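Local structure of hypothetic aldehyde deformylating oxygenase (Sulfolobus tokodaii, 5V4T) at residues Gln52-Ile55 and Glu56-His60; His107-Glu111 and Gly112-Thr116; Glu136-Lys139 and Arg140-Asp144. The protein binds ferric iron between its helices and is probably a ferritin-like oxidoreductase with aldehyde deformylating oxygenase activity. All blocks are in the same frame, centred on the assembly; numbering follows the deposited sequence.

Contact 1 (Gln52-Ile55 and Glu56-His60). With FE (Fe (III) ion), chain C.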
loop_
_atom_site.group_PDB
_atom_site.type_symbol
_atom_site.label_atom_id
_atom_site.label_comp_id
_atom_site.label_asym_id
_atom_site.label_seq_id
_atom_site.Cartn_x
_atom_site.Cartn_y
_atom_site.Cartn_z
ATOM N N GLN A 52 2.713 -2.160 -17.223
ATOM C CA GLN A 52 1.369 -1.729 -16.851
ATOM C C GLN A 52 1.322 -1.458 -15.349
ATOM O O GLN A 52 0.737 -0.479 -14.910
ATOM C CB GLN A 52 0.341 -2.723 -17.297
ATOM C CG GLN A 52 -1.046 -2.245 -16.931
ATOM C CD GLN A 52 -2.119 -2.830 -17.756
ATOM O OE1 GLN A 52 -1.903 -3.306 -18.859
ATOM N NE2 GLN A 52 -3.324 -2.828 -17.202
ATOM N N GLN A 53 1.933 -2.311 -14.563
ATOM C CA GLN A 53 1.938 -2.026 -13.110
ATOM C C GLN A 53 2.564 -0.705 -12.728
ATOM O O GLN A 53 2.069 0.069 -11.943
ATOM C CB GLN A 53 2.568 -3.177 -12.305
ATOM C CG GLN A 53 2.550 -2.837 -10.802
ATOM C CD GLN A 53 3.055 -3.963 -9.929
ATOM O OE1 GLN A 53 3.717 -4.905 -10.396
ATOM N NE2 GLN A 53 2.865 -3.773 -8.627
ATOM N N VAL A 54 3.730 -0.414 -13.321
ATOM C CA VAL A 54 4.357 0.858 -12.999
ATOM C C VAL A 54 3.489 2.032 -13.432
ATOM O O VAL A 54 3.365 3.021 -12.703
ATOM C CB VAL A 54 5.744 0.930 -13.714
ATOM C CG1 VAL A 54 6.239 2.382 -13.855
ATOM C CG2 VAL A 54 6.719 0.067 -12.973
ATOM N N ILE A 55 2.892 1.950 -14.604
ATOM C CA ILE A 55 1.953 3.019 -15.037
ATOM C C ILE A 55 0.787 3.148 -14.060
ATOM O O ILE A 55 0.415 4.253 -13.702
ATOM C CB ILE A 55 1.474 2.770 -16.464
ATOM C CG1 ILE A 55 2.669 3.106 -17.394
ATOM C CG2 ILE A 55 0.272 3.604 -16.801
ATOM C CD1 ILE A 55 2.545 2.377 -18.678
ATOM N N GLU A 56 0.255 2.011 -13.595
ATOM C CA GLU A 56 -0.849 2.024 -12.654
ATOM C C GLU A 56 -0.447 2.632 -11.338
ATOM O O GLU A 56 -1.199 3.386 -10.745
ATOM C CB GLU A 56 -1.485 0.647 -12.457
ATOM C CG GLU A 56 -2.279 0.230 -13.662
ATOM C CD GLU A 56 -2.728 -1.175 -13.703
ATOM O OE1 GLU A 56 -2.144 -2.052 -13.023
ATOM O OE2 GLU A 56 -3.622 -1.431 -14.569
ATOM N N GLU A 57 0.765 2.375 -10.867
ATOM C CA GLU A 57 1.208 2.992 -9.632
ATOM C C GLU A 57 1.310 4.534 -9.774
ATOM O O GLU A 57 0.986 5.271 -8.849
ATOM C CB GLU A 57 2.528 2.448 -9.171
ATOM C CG GLU A 57 2.591 0.953 -8.922
ATOM C CD GLU A 57 1.736 0.477 -7.737
ATOM O OE1 GLU A 57 1.535 1.292 -6.852
ATOM O OE2 GLU A 57 1.388 -0.710 -7.687
ATOM N N ILE A 58 1.778 5.010 -10.919
ATOM C CA ILE A 58 1.773 6.419 -11.193
ATOM C C ILE A 58 0.375 6.964 -11.214
ATOM O O ILE A 58 0.120 8.019 -10.681
ATOM C CB ILE A 58 2.456 6.759 -12.519
ATOM C CG1 ILE A 58 3.882 6.358 -12.371
ATOM C CG2 ILE A 58 2.341 8.220 -12.798
ATOM C CD1 ILE A 58 4.668 6.347 -13.666
ATOM N N GLU A 59 -0.527 6.288 -11.879
ATOM C CA GLU A 59 -1.925 6.700 -11.814
ATOM C C GLU A 59 -2.515 6.816 -10.413
ATOM O O GLU A 59 -3.309 7.756 -10.104
ATOM C CB GLU A 59 -2.757 5.716 -12.640
ATOM C CG GLU A 59 -2.521 5.827 -14.108
ATOM C CD GLU A 59 -3.315 4.890 -14.908
ATOM O OE1 GLU A 59 -3.581 3.718 -14.492
ATOM O OE2 GLU A 59 -3.783 5.352 -15.972
ATOM N N HIS A 60 -2.137 5.869 -9.543
ATOM C CA HIS A 60 -2.582 5.937 -8.136
ATOM C C HIS A 60 -2.046 7.184 -7.450
ATOM O O HIS A 60 -2.811 7.971 -6.822
ATOM C CB HIS A 60 -2.217 4.692 -7.378
ATOM C CG HIS A 60 -2.788 3.447 -7.955
ATOM N ND1 HIS A 60 -2.463 2.217 -7.444
ATOM C CD2 HIS A 60 -3.632 3.224 -8.984
ATOM C CE1 HIS A 60 -3.061 1.279 -8.159
ATOM N NE2 HIS A 60 -3.792 1.862 -9.081
HETATM FE FE FE C . 0.064 -1.718 -6.559
HETATM O O HOH W 1 0.523 -0.551 -4.912
#

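Contact 2 (His107-Glu111 and Gly112-Thr116). With FE (Fe (III) ion), chain C.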
loop_
_atom_site.group_PDB
_atom_site.type_symbol
_atom_site.label_atom_id
_atom_site.label_comp_id
_atom_site.label_asym_id
_atom_site.label_seq_id
_atom_site.Cartn_x
_atom_site.Cartn_y
_atom_site.Cartn_z
ATOM N N HIS A 107 4.899 -6.773 -3.559
ATOM C CA HIS A 107 3.623 -7.324 -3.954
ATOM C C HIS A 107 2.891 -8.023 -2.816
ATOM O O HIS A 107 1.674 -7.914 -2.675
ATOM C CB HIS A 107 3.760 -8.201 -5.170
ATOM C CG HIS A 107 4.372 -7.491 -6.342
ATOM N ND1 HIS A 107 5.700 -7.117 -6.411
ATOM C CD2 HIS A 107 3.799 -7.018 -7.470
ATOM C CE1 HIS A 107 5.929 -6.485 -7.545
ATOM N NE2 HIS A 107 4.789 -6.424 -8.215
ATOM N N MET A 108 3.588 -8.903 -2.092
ATOM C CA MET A 108 2.895 -9.669 -1.052
ATOM C C MET A 108 2.602 -8.852 0.190
ATOM O O MET A 108 1.469 -8.811 0.591
ATOM C CB MET A 108 3.710 -10.933 -0.640
ATOM C CG MET A 108 3.935 -11.914 -1.779
ATOM S SD MET A 108 2.454 -12.648 -2.509
ATOM C CE MET A 108 2.323 -11.722 -4.056
ATOM N N ILE A 109 3.608 -8.235 0.789
ATOM C CA ILE A 109 3.414 -7.577 2.067
ATOM C C ILE A 109 2.763 -6.190 1.863
ATOM O O ILE A 109 1.874 -5.784 2.577
ATOM C CB ILE A 109 4.741 -7.504 2.864
ATOM C CG1 ILE A 109 5.126 -8.864 3.457
ATOM C CG2 ILE A 109 4.744 -6.407 3.910
ATOM C CD1 ILE A 109 4.260 -9.321 4.625
ATOM N N THR A 110 3.299 -5.429 0.941
ATOM C CA THR A 110 2.847 -4.028 0.820
ATOM C C THR A 110 1.523 -3.980 0.124
ATOM O O THR A 110 0.578 -3.379 0.648
ATOM C CB THR A 110 3.882 -3.134 0.117
ATOM O OG1 THR A 110 5.135 -3.232 0.813
ATOM C CG2 THR A 110 3.461 -1.695 0.087
ATOM N N GLU A 111 1.421 -4.587 -1.051
ATOM C CA GLU A 111 0.162 -4.626 -1.772
ATOM C C GLU A 111 -0.810 -5.629 -1.195
ATOM O O GLU A 111 -1.995 -5.333 -1.095
ATOM C CB GLU A 111 0.402 -4.863 -3.264
ATOM C CG GLU A 111 1.321 -3.819 -3.901
ATOM C CD GLU A 111 1.553 -4.039 -5.401
ATOM O OE1 GLU A 111 1.953 -5.149 -5.779
ATOM O OE2 GLU A 111 1.370 -3.107 -6.243
ATOM N N GLY A 112 -0.365 -6.820 -0.821
ATOM C CA GLY A 112 -1.265 -7.903 -0.488
ATOM C C GLY A 112 -1.650 -7.986 0.964
ATOM O O GLY A 112 -2.559 -8.743 1.288
ATOM N N VAL A 113 -0.987 -7.225 1.826
ATOM C CA VAL A 113 -1.403 -7.164 3.247
ATOM C C VAL A 113 -1.707 -5.717 3.662
ATOM O O VAL A 113 -2.887 -5.408 3.946
ATOM C CB VAL A 113 -0.330 -7.767 4.144
ATOM C CG1 VAL A 113 -0.821 -7.634 5.578
ATOM C CG2 VAL A 113 -0.124 -9.215 3.799
ATOM N N LEU A 114 -0.736 -4.835 3.636
ATOM C CA LEU A 114 -0.911 -3.458 4.109
ATOM C C LEU A 114 -1.912 -2.709 3.274
ATOM O O LEU A 114 -2.840 -2.130 3.824
ATOM C CB LEU A 114 0.407 -2.707 4.130
ATOM C CG LEU A 114 1.290 -3.163 5.247
ATOM C CD1 LEU A 114 2.672 -2.704 4.895
ATOM C CD2 LEU A 114 0.765 -2.481 6.540
ATOM N N ALA A 115 -1.728 -2.694 1.968
ATOM C CA ALA A 115 -2.638 -1.921 1.087
ATOM C C ALA A 115 -4.032 -2.472 1.162
ATOM O O ALA A 115 -4.999 -1.703 1.122
ATOM C CB ALA A 115 -2.159 -1.868 -0.356
ATOM N N THR A 116 -4.189 -3.807 1.246
ATOM C CA THR A 116 -5.470 -4.432 1.352
ATOM C C THR A 116 -6.261 -3.884 2.546
ATOM O O THR A 116 -7.437 -3.494 2.422
ATOM C CB THR A 116 -5.339 -5.992 1.425
ATOM O OG1 THR A 116 -4.600 -6.453 0.278
ATOM C CG2 THR A 116 -6.702 -6.621 1.500
HETATM FE FE FE C . 0.064 -1.718 -6.559
HETATM O O HOH W 1 0.523 -0.551 -4.912
#

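Contact 3 (Glu136-Lys139 and Arg140-Asp144)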
loop_
_atom_site.group_PDB
_atom_site.type_symbol
_atom_site.label_atom_id
_atom_site.label_comp_id
_atom_site.label_asym_id
_atom_site.label_seq_id
_atom_site.Cartn_x
_atom_site.Cartn_y
_atom_site.Cartn_z
ATOM N N GLU A 136 -14.966 5.954 -5.531
ATOM C CA GLU A 136 -14.787 5.307 -6.816
ATOM C C GLU A 136 -13.327 5.147 -7.139
ATOM O O GLU A 136 -12.901 4.093 -7.689
ATOM C CB GLU A 136 -15.482 6.114 -7.902
ATOM C CG GLU A 136 -15.345 5.504 -9.292
ATOM C CD GLU A 136 -15.943 4.127 -9.466
ATOM O OE1 GLU A 136 -16.816 3.674 -8.708
ATOM O OE2 GLU A 136 -15.522 3.476 -10.428
ATOM N N GLY A 137 -12.515 6.120 -6.739
ATOM C CA GLY A 137 -11.095 6.053 -6.964
ATOM C C GLY A 137 -10.490 4.903 -6.153
ATOM O O GLY A 137 -9.671 4.112 -6.660
ATOM N N ILE A 138 -10.914 4.752 -4.933
ATOM C CA ILE A 138 -10.389 3.646 -4.102
ATOM C C ILE A 138 -10.837 2.301 -4.712
ATOM O O ILE A 138 -10.040 1.369 -4.742
ATOM C CB ILE A 138 -10.928 3.797 -2.630
ATOM C CG1 ILE A 138 -10.359 5.072 -1.958
ATOM C CG2 ILE A 138 -10.596 2.587 -1.786
ATOM C CD1 ILE A 138 -8.874 5.132 -1.888
ATOM N N LYS A 139 -12.089 2.180 -5.163
ATOM C CA LYS A 139 -12.543 0.917 -5.789
ATOM C C LYS A 139 -11.670 0.586 -6.980
ATOM O O LYS A 139 -11.366 -0.612 -7.190
ATOM C CB LYS A 139 -14.012 1.011 -6.143
ATOM C CG LYS A 139 -14.864 0.929 -4.909
ATOM C CD LYS A 139 -16.268 1.429 -5.058
ATOM C CE LYS A 139 -16.987 0.846 -6.187
ATOM N NZ LYS A 139 -18.419 1.358 -6.212
ATOM N N ARG A 140 -11.266 1.601 -7.759
ATOM C CA ARG A 140 -10.409 1.384 -8.905
ATOM C C ARG A 140 -9.030 0.900 -8.495
ATOM O O ARG A 140 -8.489 -0.052 -9.093
ATOM C CB ARG A 140 -10.305 2.630 -9.785
ATOM C CG ARG A 140 -11.621 2.990 -10.487
ATOM C CD ARG A 140 -11.637 4.331 -11.151
ATOM N NE ARG A 140 -12.897 4.518 -11.836
ATOM C CZ ARG A 140 -13.301 5.671 -12.382
ATOM N NH1 ARG A 140 -12.577 6.761 -12.198
ATOM N NH2 ARG A 140 -14.449 5.716 -13.034
ATOM N N ILE A 141 -8.493 1.462 -7.434
ATOM C CA ILE A 141 -7.207 1.024 -6.942
ATOM C C ILE A 141 -7.303 -0.402 -6.417
ATOM O O ILE A 141 -6.440 -1.222 -6.675
ATOM C CB ILE A 141 -6.679 1.990 -5.870
ATOM C CG1 ILE A 141 -6.402 3.350 -6.487
ATOM C CG2 ILE A 141 -5.417 1.415 -5.222
ATOM C CD1 ILE A 141 -6.076 4.443 -5.453
ATOM N N ILE A 142 -8.370 -0.717 -5.715
ATOM C CA ILE A 142 -8.573 -2.111 -5.222
ATOM C C ILE A 142 -8.534 -3.072 -6.382
ATOM O O ILE A 142 -7.843 -4.118 -6.301
ATOM C CB ILE A 142 -9.861 -2.247 -4.385
ATOM C CG1 ILE A 142 -9.699 -1.511 -3.086
ATOM C CG2 ILE A 142 -10.266 -3.665 -4.169
ATOM C CD1 ILE A 142 -10.977 -1.285 -2.315
ATOM N N GLU A 143 -9.255 -2.765 -7.462
ATOM C CA GLU A 143 -9.223 -3.643 -8.631
ATOM C C GLU A 143 -7.839 -3.826 -9.199
ATOM O O GLU A 143 -7.428 -4.963 -9.517
ATOM C CB GLU A 143 -10.195 -3.144 -9.671
ATOM C CG GLU A 143 -10.403 -4.042 -10.858
ATOM C CD GLU A 143 -11.497 -3.469 -11.789
ATOM O OE1 GLU A 143 -11.737 -2.236 -11.801
ATOM O OE2 GLU A 143 -12.100 -4.273 -12.505
ATOM N N ASP A 144 -7.127 -2.700 -9.352
ATOM C CA ASP A 144 -5.773 -2.737 -9.852
ATOM C C ASP A 144 -4.908 -3.583 -8.939
ATOM O O ASP A 144 -4.110 -4.394 -9.418
ATOM C CB ASP A 144 -5.159 -1.361 -9.930
ATOM C CG ASP A 144 -5.688 -0.495 -11.076
ATOM O OD1 ASP A 144 -6.537 -0.908 -11.904
ATOM O OD2 ASP A 144 -5.261 0.708 -11.066
#

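Contact 1 (Gln52-Ile55 and Glu56-His60)
Q52 with E56, and Q53 with E57, form one-turn (i to i+4) contacts along helix 49-67, which supplies one iron ligand in this all-helical bundle. NE2 of Q52 donates to OE2 of E56 at 3.0 Å in a nearly straight bond (173°). The acceptor lies in the Q52 amide plane, but the carboxylate is met from above its own plane, the two flat groups standing almost perpendicular. OE2 forms a salt bridge with R147, while OE1 accepts from NE2 of H148, whose ND1 binds the iron, making E56 second-shell. Replacing E56 with alanine removes both oxygens, and would probably leave the Q52 amide and R147 without this partner and the H148 ring freer to turn. Q53 and E57 run alongside each other in the same direction, and Q53 OE1 is held by H107. A bend in the E57 chain (chi2 -67°) carries OE2 to the iron at 2.0 Å. OE1 of E57 accepts from the iron-bound water at 2.9 Å. V54 CG1 and I58 CD1 add an apolar touch at 4.3 Å. Ligation through one oxygen lets the other steady the water, and the E56 carboxylate probably polarises H148 for stronger donation to iron.

Contact 2 (His107-Glu111 and Gly112-Thr116)
I109 meets V113 and L114 through both backbone and side chain, in a stretch of helix 98-128 that widens into pi-type turns. O of I109 is gripped twice. L114 N reaches it at 3.0 Å in an almost straight bond (176°), an i to i+5 link, whereas V113 N comes in at 3.3 Å from well above the carbonyl plane (65° out of it). The wide spacing repeats in the next bond, from A115 N to T110 O at 2.7 Å. G112 sits inside this distortion: with the backbone as it stands, a beta carbon there would probably crowd M108 O.

Apolar contacts follow the same pairs. The two branches of I109 part company, CD1 lying 4.5 Å from CG2 of V113 and CG2 lying 4.4 Å from CD1 of L114. I109 packs further on V166 and L169 of helix 159-179, and V113 and L114 both rest on M198 of helix 191-211.

Metal ligation belongs to E111, which lies within the widened stretch. Its chain runs out straight (chi2 -179°), delivering OE2 to the ferric iron at 1.9 Å, with OE1 4.0 Å from the metal. Q53 NE2 adds a weak hydrogen bond to that ligating oxygen, and E57, E145 and H148 complete the protein ligands. E111 thus ligates through OE2 alone while OE1 stays off the iron, and the weak bond from the Q53 amide probably steadies the ligating oxygen.

Contact 3 (Glu136-Lys139 and Arg140-Asp144)
I138 O receives N of I142 at 2.8 Å, a fairly straight bond (165°) in the regular alpha-helical run of helix 132-155. The two side chains then cross on the same flank, CG2 of I138 meeting CD1 of I142 at 3.9 Å. That flank is turned to helix 98-128, where I138 packs on L122 and I142 on L119 and N123. One residue earlier, G137 O takes I141 N at 3.0 Å, and CG1 of I141 leans over the same oxygen at 3.4 Å. Beyond it, I141 lies against H60, F63 and F64 of helix 49-67.

Charged side chains occupy a more exposed flank. E136 leaves its backbone with CG anti to N, which lays CG over one face of the R140 guanidinium, 3.6 Å above the plane and toward its rim. A bend at chi2 (62°) then swings the carboxylate, nearly perpendicular to that plane, and brings OE2 of E136 to NE of R140 at 3.2 Å, a salt bridge whose hydrogen bond is weak because it is strongly bent (122°). OE1 of E136 has a long salt bridge to NZ of K139 at 3.8 Å. One carboxylate is shared between two cations, each held loosely; the negative charge of E136 is probably offset on both oxygens, but by electrostatics rather than by a tight, directional grip.

Contact 2 is the buried one, near the middle of the chain, while contacts 1 and 3 each show one flank to the interior and another to the surface. Contacts 1 and 2 supply carboxylates to the same iron and share its water; they also touch directly, through the Q53 amide reaching H107. Contact 3 brings no ligand, yet its helix carries E145 and H148, and it joins contact 1 where H60 NE2 hydrogen-bonds D144 OD2. Between contacts 2 and 3 there is no touch. The chemistry follows position: metal bonds and the second-shell partners of the ligands inside, loose charge pairing at the edge, and, among the three, pi-type widening in contact 2.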